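Local coordinates for protein N-alpha-acetyltransferase 35, NatC auxiliary subunit (Saccharomyces cerevisiae, PDB 6YGA) that serves as the auxiliary subunit of the NatC N-terminal acetyltransferase, which acetylates the N-terminal methionine of L-A virus Gag protein, at residues G356-Y360 with T361-L365. Sequence-based numbering, arbitrary orientation.
With EDO (1,2-ethanediol), chain C.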
ATOM      1  N   GLY B 356     -22.931  16.919  -4.186  1.00 58.83           N
ATOM      2  CA  GLY B 356     -23.801  18.073  -4.085  1.00 61.65           C
ATOM      3  C   GLY B 356     -25.234  17.832  -4.492  1.00 62.84           C
ATOM      4  O   GLY B 356     -25.975  18.797  -4.692  1.00 63.04           O
ATOM      5  N   LYS B 357     -25.652  16.576  -4.622  1.00 64.63           N
ATOM      6  CA  LYS B 357     -26.987  16.240  -5.097  1.00 65.92           C
ATOM      7  C   LYS B 357     -27.866  15.633  -4.016  1.00 65.50           C
ATOM      8  O   LYS B 357     -29.029  16.023  -3.876  1.00 68.09           O
ATOM      9  CB  LYS B 357     -26.893  15.272  -6.289  1.00 67.65           C
ATOM     10  CG  LYS B 357     -26.115  15.815  -7.480  1.00 69.86           C
ATOM     11  CD  LYS B 357     -26.007  14.775  -8.593  1.00 71.69           C
ATOM     12  CE  LYS B 357     -25.291  15.326  -9.819  1.00 74.62           C
ATOM     13  NZ  LYS B 357     -23.915  15.780  -9.484  1.00 76.11           N
ATOM     14  N   PHE B 358     -27.341  14.676  -3.253  1.00 63.57           N
ATOM     15  CA  PHE B 358     -28.107  13.964  -2.245  1.00 61.99           C
ATOM     16  C   PHE B 358     -27.396  14.028  -0.903  1.00 56.71           C
ATOM     17  O   PHE B 358     -26.182  14.234  -0.822  1.00 55.54           O
ATOM     18  CB  PHE B 358     -28.309  12.494  -2.624  1.00 65.13           C
ATOM     19  CG  PHE B 358     -28.425  12.253  -4.099  1.00 70.32           C
ATOM     20  CD1 PHE B 358     -29.651  12.344  -4.735  1.00 72.27           C
ATOM     21  CD2 PHE B 358     -27.308  11.916  -4.848  1.00 71.62           C
ATOM     22  CE1 PHE B 358     -29.760  12.111  -6.092  1.00 72.62           C
ATOM     23  CE2 PHE B 358     -27.411  11.683  -6.203  1.00 72.17           C
ATOM     24  CZ  PHE B 358     -28.639  11.779  -6.827  1.00 72.45           C
ATOM     25  N   SER B 359     -28.174  13.834   0.156  1.00 53.69           N
ATOM     26  CA  SER B 359     -27.613  13.634   1.479  1.00 51.53           C
ATOM     27  C   SER B 359     -27.112  12.194   1.598  1.00 50.30           C
ATOM     28  O   SER B 359     -27.252  11.381   0.679  1.00 52.35           O
ATOM     29  CB  SER B 359     -28.654  13.968   2.546  1.00 51.68           C
ATOM     30  OG  SER B 359     -29.754  13.079   2.487  1.00 51.98           O
ATOM     31  N   TYR B 360     -26.514  11.864   2.746  1.00 47.62           N
ATOM     32  CA  TYR B 360     -25.957  10.523   2.901  1.00 47.87           C
ATOM     33  C   TYR B 360     -27.059   9.471   2.928  1.00 50.03           C
ATOM     34  O   TYR B 360     -26.933   8.413   2.298  1.00 47.56           O
ATOM     35  CB  TYR B 360     -25.103  10.432   4.165  1.00 49.35           C
ATOM     36  CG  TYR B 360     -23.848  11.284   4.147  1.00 51.30           C
ATOM     37  CD1 TYR B 360     -23.447  11.948   2.994  1.00 53.22           C
ATOM     38  CD2 TYR B 360     -23.063  11.420   5.286  1.00 51.35           C
ATOM     39  CE1 TYR B 360     -22.308  12.729   2.977  1.00 55.70           C
ATOM     40  CE2 TYR B 360     -21.921  12.198   5.277  1.00 54.06           C
ATOM     41  CZ  TYR B 360     -21.548  12.851   4.119  1.00 57.19           C
ATOM     42  OH  TYR B 360     -20.413  13.626   4.105  1.00 60.97           O
ATOM     43  N   THR B 361     -28.154   9.745   3.644  1.00 51.59           N
ATOM     44  CA  THR B 361     -29.234   8.767   3.732  1.00 50.67           C
ATOM     45  C   THR B 361     -30.007   8.673   2.420  1.00 50.20           C
ATOM     46  O   THR B 361     -30.399   7.577   2.005  1.00 51.85           O
ATOM     47  CB  THR B 361     -30.169   9.108   4.896  1.00 50.03           C
ATOM     48  OG1 THR B 361     -30.787  10.381   4.668  1.00 53.33           O
ATOM     49  CG2 THR B 361     -29.390   9.149   6.203  1.00 45.31           C
ATOM     50  N   GLN B 362     -30.231   9.807   1.749  1.00 50.75           N
ATOM     51  CA  GLN B 362     -30.872   9.767   0.437  1.00 54.24           C
ATOM     52  C   GLN B 362     -30.057   8.936  -0.544  1.00 48.96           C
ATOM     53  O   GLN B 362     -30.613   8.150  -1.320  1.00 48.83           O
ATOM     54  CB  GLN B 362     -31.064  11.183  -0.103  1.00 61.60           C
ATOM     55  CG  GLN B 362     -32.127  11.993   0.609  1.00 69.10           C
ATOM     56  CD  GLN B 362     -32.221  13.405   0.074  1.00 75.10           C
ATOM     57  OE1 GLN B 362     -31.406  13.824  -0.749  1.00 75.61           O
ATOM     58  NE2 GLN B 362     -33.218  14.148   0.537  1.00 78.38           N
ATOM     59  N   PHE B 363     -28.733   9.096  -0.516  1.00 44.92           N
ATOM     60  CA  PHE B 363     -27.859   8.327  -1.395  1.00 42.00           C
ATOM     61  C   PHE B 363     -27.939   6.837  -1.086  1.00 40.67           C
ATOM     62  O   PHE B 363     -27.954   6.004  -2.002  1.00 38.48           O
ATOM     63  CB  PHE B 363     -26.427   8.842  -1.251  1.00 38.71           C
ATOM     64  CG  PHE B 363     -25.452   8.229  -2.205  1.00 37.32           C
ATOM     65  CD1 PHE B 363     -25.546   8.469  -3.566  1.00 37.34           C
ATOM     66  CD2 PHE B 363     -24.415   7.439  -1.738  1.00 37.15           C
ATOM     67  CE1 PHE B 363     -24.636   7.915  -4.445  1.00 35.26           C
ATOM     68  CE2 PHE B 363     -23.500   6.886  -2.610  1.00 35.43           C
ATOM     69  CZ  PHE B 363     -23.611   7.124  -3.966  1.00 34.68           C
ATOM     70  N   TYR B 364     -27.998   6.482   0.199  1.00 40.58           N
ATOM     71  CA  TYR B 364     -28.108   5.078   0.581  1.00 38.77           C
ATOM     72  C   TYR B 364     -29.449   4.495   0.157  1.00 40.30           C
ATOM     73  O   TYR B 364     -29.510   3.385  -0.384  1.00 42.11           O
ATOM     74  CB  TYR B 364     -27.909   4.929   2.089  1.00 37.82           C
ATOM     75  CG  TYR B 364     -28.384   3.603   2.645  1.00 38.58           C
ATOM     76  CD1 TYR B 364     -27.588   2.470   2.565  1.00 38.11           C
ATOM     77  CD2 TYR B 364     -29.627   3.491   3.258  1.00 39.29           C
ATOM     78  CE1 TYR B 364     -28.018   1.260   3.071  1.00 38.11           C
ATOM     79  CE2 TYR B 364     -30.066   2.283   3.768  1.00 40.91           C
ATOM     80  CZ  TYR B 364     -29.257   1.171   3.673  1.00 40.80           C
ATOM     81  OH  TYR B 364     -29.685  -0.035   4.181  1.00 41.97           O
ATOM     82  N   LEU B 365     -30.538   5.229   0.400  1.00 41.42           N
ATOM     83  CA  LEU B 365     -31.860   4.725   0.041  1.00 42.45           C
ATOM     84  C   LEU B 365     -32.010   4.559  -1.466  1.00 43.99           C
ATOM     85  O   LEU B 365     -32.806   3.730  -1.921  1.00 45.41           O
ATOM     86  CB  LEU B 365     -32.938   5.654   0.594  1.00 45.38           C
ATOM     87  CG  LEU B 365     -33.043   5.704   2.119  1.00 47.87           C
ATOM     88  CD1 LEU B 365     -34.071   6.738   2.534  1.00 50.18           C
ATOM     89  CD2 LEU B 365     -33.403   4.335   2.680  1.00 49.10           C
TER
HETATM   90  C1  EDO C 816     -34.184   7.053  -2.498  1.00 72.41           C
HETATM   91  O1  EDO C 816     -33.762   8.422  -2.510  1.00 72.81           O
HETATM   92  C2  EDO C 816     -35.700   6.950  -2.615  1.00 71.42           C
HETATM   93  O2  EDO C 816     -36.100   5.629  -2.236  1.00 71.26           O
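Q362 folds back over S359, and the two residues exchange bonds at the start of helix 360-372. Q362 CB lies 3.5 Å from S359 OG. Q362 CG comes closer still, 3.2 Å from S359 OG. Because CG stands anti to the carbonyl carbon (chi1 -71°) and the chain is extended beyond it, the amide is carried back toward the residues preceding the helix. CD passes beside S359 OG, and at the tip Q362 OE1 accepts a weak but nearly straight bond from S359 N (3.4 Å, 167° at the hydrogen). Q362 OE1 also rests 3.6 Å from F358 CA. In return S359 turns OG between its own backbone N and carbonyl carbon (chi1 65°), where it accepts a weak bond from Q362 N. The amides of S359 and Q362 are thus each met by a side-chain oxygen of the other residue. Regular helical bonding takes over at once: F363 N donates to S359 O and Y364 N to Y360 O, both at 3.0 Å. On another side of the turn, the rings of F358 and F363 meet obliquely, F358 CD2 to F363 CD1 at 4.1 Å. The F363 ring also meets those of F347 and Y399, and that of H367 one turn on, while Y360 packs on V354 and on L396 of helix 386-402. A 1,2-ethanediol, probably a crystallisation additive, sits by Q362 O and L365. With S359 as N-cap, the reciprocal bonds make a capping box at the N-terminus of helix 360-372, within the part of the subunit assigned by sequence to TPR-like repeats.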